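Local coordinates for periplasmic binding protein (PDB 4OVK) that probably captures a solute outside the cell membrane and delivers it to an ABC transporter for uptake, at residues K53-I58 with P76-V81; H59-K64 with V86-N91. All coordinates share one frame; numbering follows the deposited sequence. Where two conformers were deposited one is given.

Overall arrangement
Following the chain from the N terminus, strand 55-57 comes first, at the outer edge of the four-stranded parallel sheet 55-57, 34-36, 104-108 and 125-128, and leads straight into helix 60-67. Contact 1 returns residues 76-81, after helix 71-74, to that edge strand. Contact 2 brings residues 86-91 of the same connection back to the start of helix 60-67. The two loops cross, their segments alternating in the order 53-58, 59-64, 76-81, 86-91. Their centres lie about 14 Å apart, and Lys63, in the conformer given, joins them through a probable hydrogen bond from NZ to Glu79 O, 2.9 Å long. Together they tie the connection before helix 94-100 to strand and helix alike.

Contact 1: residues K53-I58 with P76-V81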
# COMPACT_ATOMS: atom_id res chain seq x y z
N LYS A 53 -11.68 16.00 -3.36
CA LYS A 53 -12.91 16.78 -3.47
C LYS A 53 -14.15 15.99 -3.89
O LYS A 53 -15.25 16.39 -3.53
CB LYS A 53 -12.73 18.00 -4.40
CG LYS A 53 -11.69 19.02 -3.92
CD LYS A 53 -12.17 19.89 -2.77
CE LYS A 53 -11.15 20.97 -2.44
NZ LYS A 53 -11.35 21.58 -1.09
N LYS A 54 -13.99 14.90 -4.64
CA LYS A 54 -15.13 14.12 -5.12
C LYS A 54 -15.49 12.91 -4.27
O LYS A 54 -16.43 12.19 -4.59
CB LYS A 54 -14.89 13.68 -6.57
CG LYS A 54 -14.76 14.85 -7.53
CD LYS A 54 -14.66 14.43 -8.99
CE LYS A 54 -14.92 15.62 -9.93
NZ LYS A 54 -15.01 15.21 -11.37
N ILE A 55 -14.74 12.68 -3.18
CA ILE A 55 -14.93 11.49 -2.38
C ILE A 55 -16.02 11.76 -1.36
O ILE A 55 -15.95 12.71 -0.61
CB ILE A 55 -13.62 11.08 -1.67
CG1 ILE A 55 -12.54 10.78 -2.71
CG2 ILE A 55 -13.87 9.87 -0.78
CD1 ILE A 55 -11.17 10.48 -2.13
N VAL A 56 -17.05 10.93 -1.36
CA VAL A 56 -18.19 11.12 -0.43
C VAL A 56 -18.44 9.94 0.50
O VAL A 56 -19.29 10.02 1.38
CB VAL A 56 -19.50 11.44 -1.18
CG1 VAL A 56 -19.33 12.69 -2.03
CG2 VAL A 56 -19.97 10.26 -2.04
N GLY A 57 -17.71 8.85 0.33
CA GLY A 57 -17.81 7.73 1.23
C GLY A 57 -16.58 6.85 1.18
O GLY A 57 -16.09 6.52 0.09
N ILE A 58 -16.08 6.50 2.36
CA ILE A 58 -14.92 5.62 2.49
C ILE A 58 -15.12 4.55 3.56
O ILE A 58 -16.01 4.64 4.42
CB ILE A 58 -13.64 6.44 2.80
CG1 ILE A 58 -13.63 6.99 4.24
CG2 ILE A 58 -13.50 7.58 1.80
CD1 ILE A 58 -12.35 7.76 4.59
N PRO A 76 -7.30 17.44 4.24
CA PRO A 76 -8.01 17.78 5.47
C PRO A 76 -9.54 17.60 5.37
O PRO A 76 -10.17 17.25 6.36
CB PRO A 76 -7.61 19.25 5.72
CG PRO A 76 -7.03 19.74 4.45
CD PRO A 76 -6.41 18.54 3.80
N ASP A 77 -10.11 17.80 4.19
CA ASP A 77 -11.58 17.72 4.04
C ASP A 77 -12.16 16.31 4.26
O ASP A 77 -13.34 16.18 4.60
CB ASP A 77 -12.02 18.24 2.67
CG ASP A 77 -11.69 19.71 2.45
OD1 ASP A 77 -11.26 20.40 3.40
OD2 ASP A 77 -11.84 20.15 1.30
N LEU A 78 -11.36 15.26 4.07
CA LEU A 78 -11.84 13.87 4.27
C LEU A 78 -12.25 13.59 5.71
O LEU A 78 -12.99 12.64 5.96
CB LEU A 78 -10.80 12.82 3.86
CG LEU A 78 -10.66 12.41 2.42
CD1 LEU A 78 -9.59 11.33 2.27
CD2 LEU A 78 -11.97 11.92 1.84
N GLU A 79 -11.78 14.41 6.65
CA GLU A 79 -12.23 14.29 8.03
C GLU A 79 -13.75 14.21 8.15
O GLU A 79 -14.28 13.52 9.01
CB GLU A 79 -11.73 15.48 8.87
CG GLU A 79 -12.08 15.38 10.34
CD GLU A 79 -11.49 14.14 10.99
OE1 GLU A 79 -10.38 13.75 10.60
OE2 GLU A 79 -12.15 13.55 11.87
N ASN A 80 -14.45 14.93 7.28
CA ASN A 80 -15.91 15.02 7.39
C ASN A 80 -16.66 14.12 6.43
O ASN A 80 -17.88 14.25 6.30
CB ASN A 80 -16.34 16.46 7.15
CG ASN A 80 -15.62 17.41 8.05
OD1 ASN A 80 -15.62 17.24 9.26
ND2 ASN A 80 -14.97 18.40 7.46
N VAL A 81 -15.96 13.21 5.77
CA VAL A 81 -16.61 12.29 4.82
C VAL A 81 -17.32 11.17 5.58
O VAL A 81 -16.89 10.74 6.65
CB VAL A 81 -15.55 11.67 3.87
CG1 VAL A 81 -14.69 10.66 4.61
CG2 VAL A 81 -16.18 10.99 2.69
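Lys53 and Asp77 make the one polar link between residues 53-58 and 76-81, a salt bridge at the solvent-facing end of the contact. Lys53 NZ donates to Asp77 OD2 over 2.8 Å and meets that oxygen nearly along its C-O bond. The lysine chain starts away from its partner but bends at chi2 (-75°), which swings the ammonium end back toward the carboxylate. The backbone N of Lys53 is taken up by Ser51 OG, and neighbouring Lys54 turns its own NZ to Ile31 O.

Further in, the contact is apolar. Strand 55-57 is an edge of the parallel sheet with strand order 2-1-3-4 that forms the core of one lobe of this two-lobed binding protein. The main chain of Lys54 and Val56 bonds with Ile34, and that of Gly57 with Ile36, while Ile58 pairs with Asn82 just past Val81. Facing the strand, the 3-10 segment 76-79 and the two residues after it are held by i to i-3 bonds: Glu79 N donates to Pro76 O, Asn80 N to Asp77 O, and Val81 N to Leu78 O at 3.0 Å.

Val81 is the central wedge. Its CG2, anti to the backbone N with CG1 at chi1 72°, lies against the strand backbone, 3.3 Å from Val56 C and 3.5 Å from Gly57 N. The other methyl, CG1, packs at 3.7 Å on CD1 of Ile58, whose side chain crosses the valine at about a right angle. One turn back, Leu78 reaches in with CD2 to touch CG2 of Ile55 at 3.8 Å. Helix 41-49 adds Val45 against Ile55 and Thr42 against Ile58, while Tyr66 of helix 60-67 packs on Leu78.

Contact 2: residues H59-K64 with V86-N91; sequences HPSAKK and VDNNFN
This is a side-chain contact between the N-terminal end of helix 60-67 and the turn-forming loop 86-91 ahead of helix 94-100, with the ring of His59 wedged between them. His59 is the N-cap residue: its ND1 accepts from Ser61 N at 3.0 Å, the donor lying close to the ring plane. Having CG anti to the backbone N (chi1 -169°) carries the rest of the ring out to the loop. There Asn88 OD1 sits at the ring edge, 3.3 Å from CE1 of His59, and the amide plane is only 4° from that of the ring. Ser61 OG lies 3.3 Å from Asn88 OD1, at most a weak hydrogen bond, since its proton has another acceptor within reach. CD2 of His59 comes 3.6 Å from CE1 of Phe90, the two rings inclined at 49°, and CG1 of Val86 lies 3.9 Å from that CD2, the valine crossing the histidine at about a right angle.

Pro60 sets CD above one face of the imidazole, near its margin, and this CD also approaches Val86 O at 3.3 Å. The loop holds its own shape, a type I beta turn from Asp87 to Phe90, with Asp87 OD1 taking Asn91 N from above the carboxylate plane and OD2 taking Asn91 ND2 on its syn side. Were His59 an alanine, Ser61 N would probably lose its capping acceptor and a gap open beside Phe90 and Asn88.

Around this pair, Ile39, in the loop between strand 34-36 and helix 41-49, touches His59 and Ser61, and Trp108 at the end of strand 104-108 meets Phe90 edge-to-face.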
# COMPACT_ATOMS: atom_id res chain seq x y z
N HIS A 59 -14.31 3.51 3.49
CA HIS A 59 -14.38 2.43 4.46
C HIS A 59 -13.88 2.95 5.83
O HIS A 59 -12.94 3.77 5.89
CB HIS A 59 -13.55 1.26 3.95
CG HIS A 59 -13.74 0.00 4.71
ND1 HIS A 59 -13.21 -0.19 5.97
CD2 HIS A 59 -14.34 -1.16 4.37
CE1 HIS A 59 -13.53 -1.40 6.39
NE2 HIS A 59 -14.21 -2.01 5.44
N PRO A 60 -14.52 2.52 6.91
CA PRO A 60 -14.08 3.05 8.21
C PRO A 60 -12.61 2.78 8.52
O PRO A 60 -11.96 3.59 9.19
CB PRO A 60 -15.00 2.33 9.21
CG PRO A 60 -15.52 1.12 8.49
CD PRO A 60 -15.67 1.60 7.07
N SER A 61 -12.09 1.66 8.05
CA SER A 61 -10.64 1.35 8.17
C SER A 61 -9.75 2.24 7.30
O SER A 61 -8.61 2.52 7.66
CB SER A 61 -10.39 -0.13 7.89
OG SER A 61 -11.12 -0.92 8.82
N ALA A 62 -10.28 2.70 6.16
CA ALA A 62 -9.61 3.73 5.38
C ALA A 62 -9.54 5.05 6.16
O ALA A 62 -8.52 5.75 6.11
CB ALA A 62 -10.29 3.92 4.01
N LYS A 63 -10.61 5.38 6.90
CA LYS A 63 -10.62 6.57 7.74
C LYS A 63 -9.59 6.40 8.85
O LYS A 63 -8.77 7.29 9.08
CB LYS A 63 -12.01 6.80 8.36
CG LYS A 63 -12.19 8.15 9.03
CD LYS A 63 -12.30 9.27 8.00
CE LYS A 63 -12.38 10.64 8.65
NZ LYS A 63 -13.50 10.77 9.61
N LYS A 64 -9.59 5.25 9.51
CA LYS A 64 -8.61 4.98 10.55
C LYS A 64 -7.19 5.23 10.02
O LYS A 64 -6.41 5.98 10.62
CB LYS A 64 -8.73 3.54 11.04
CG LYS A 64 -7.85 3.23 12.24
CD LYS A 64 -7.70 1.73 12.46
CE LYS A 64 -9.03 1.02 12.31
NZ LYS A 64 -8.88 -0.47 12.26
N VAL A 86 -20.45 1.23 4.88
CA VAL A 86 -19.94 -0.13 4.70
C VAL A 86 -19.25 -0.59 6.00
O VAL A 86 -18.60 0.22 6.66
CB VAL A 86 -18.98 -0.21 3.48
CG1 VAL A 86 -17.74 0.66 3.65
CG2 VAL A 86 -18.59 -1.64 3.17
N ASP A 87 -19.39 -1.86 6.36
CA ASP A 87 -18.77 -2.39 7.60
C ASP A 87 -17.45 -3.13 7.32
O ASP A 87 -16.97 -3.14 6.19
CB ASP A 87 -19.79 -3.27 8.37
CG ASP A 87 -20.02 -4.63 7.73
OD1 ASP A 87 -19.27 -5.02 6.82
OD2 ASP A 87 -20.98 -5.32 8.16
N ASN A 88 -16.84 -3.73 8.34
CA ASN A 88 -15.53 -4.41 8.19
C ASN A 88 -15.56 -5.68 7.37
O ASN A 88 -14.52 -6.13 6.90
CB ASN A 88 -14.92 -4.75 9.55
CG ASN A 88 -14.09 -3.62 10.11
OD1 ASN A 88 -13.95 -2.59 9.47
ND2 ASN A 88 -13.53 -3.82 11.30
N ASN A 89 -16.73 -6.28 7.23
CA ASN A 89 -16.87 -7.45 6.38
C ASN A 89 -17.33 -7.04 4.98
O ASN A 89 -17.74 -7.87 4.18
CB ASN A 89 -17.80 -8.45 7.04
CG ASN A 89 -17.30 -8.87 8.42
OD1 ASN A 89 -16.60 -8.11 9.11
ND2 ASN A 89 -17.64 -10.09 8.82
N PHE A 90 -17.24 -5.74 4.70
CA PHE A 90 -17.54 -5.15 3.38
C PHE A 90 -19.03 -5.24 3.00
O PHE A 90 -19.41 -5.07 1.83
CB PHE A 90 -16.62 -5.73 2.28
CG PHE A 90 -15.16 -5.49 2.55
CD1 PHE A 90 -14.59 -4.24 2.30
CD2 PHE A 90 -14.35 -6.50 3.06
CE1 PHE A 90 -13.24 -4.01 2.55
CE2 PHE A 90 -13.01 -6.27 3.32
CZ PHE A 90 -12.45 -5.03 3.06
N ASN A 91 -19.88 -5.45 4.01
CA ASN A 91 -21.32 -5.41 3.82
C ASN A 91 -21.80 -3.97 3.70
O ASN A 91 -21.52 -3.15 4.56
CB ASN A 91 -22.03 -6.08 4.99
CG ASN A 91 -21.71 -7.55 5.08
OD1 ASN A 91 -21.81 -8.28 4.09
ND2 ASN A 91 -21.31 -8.00 6.25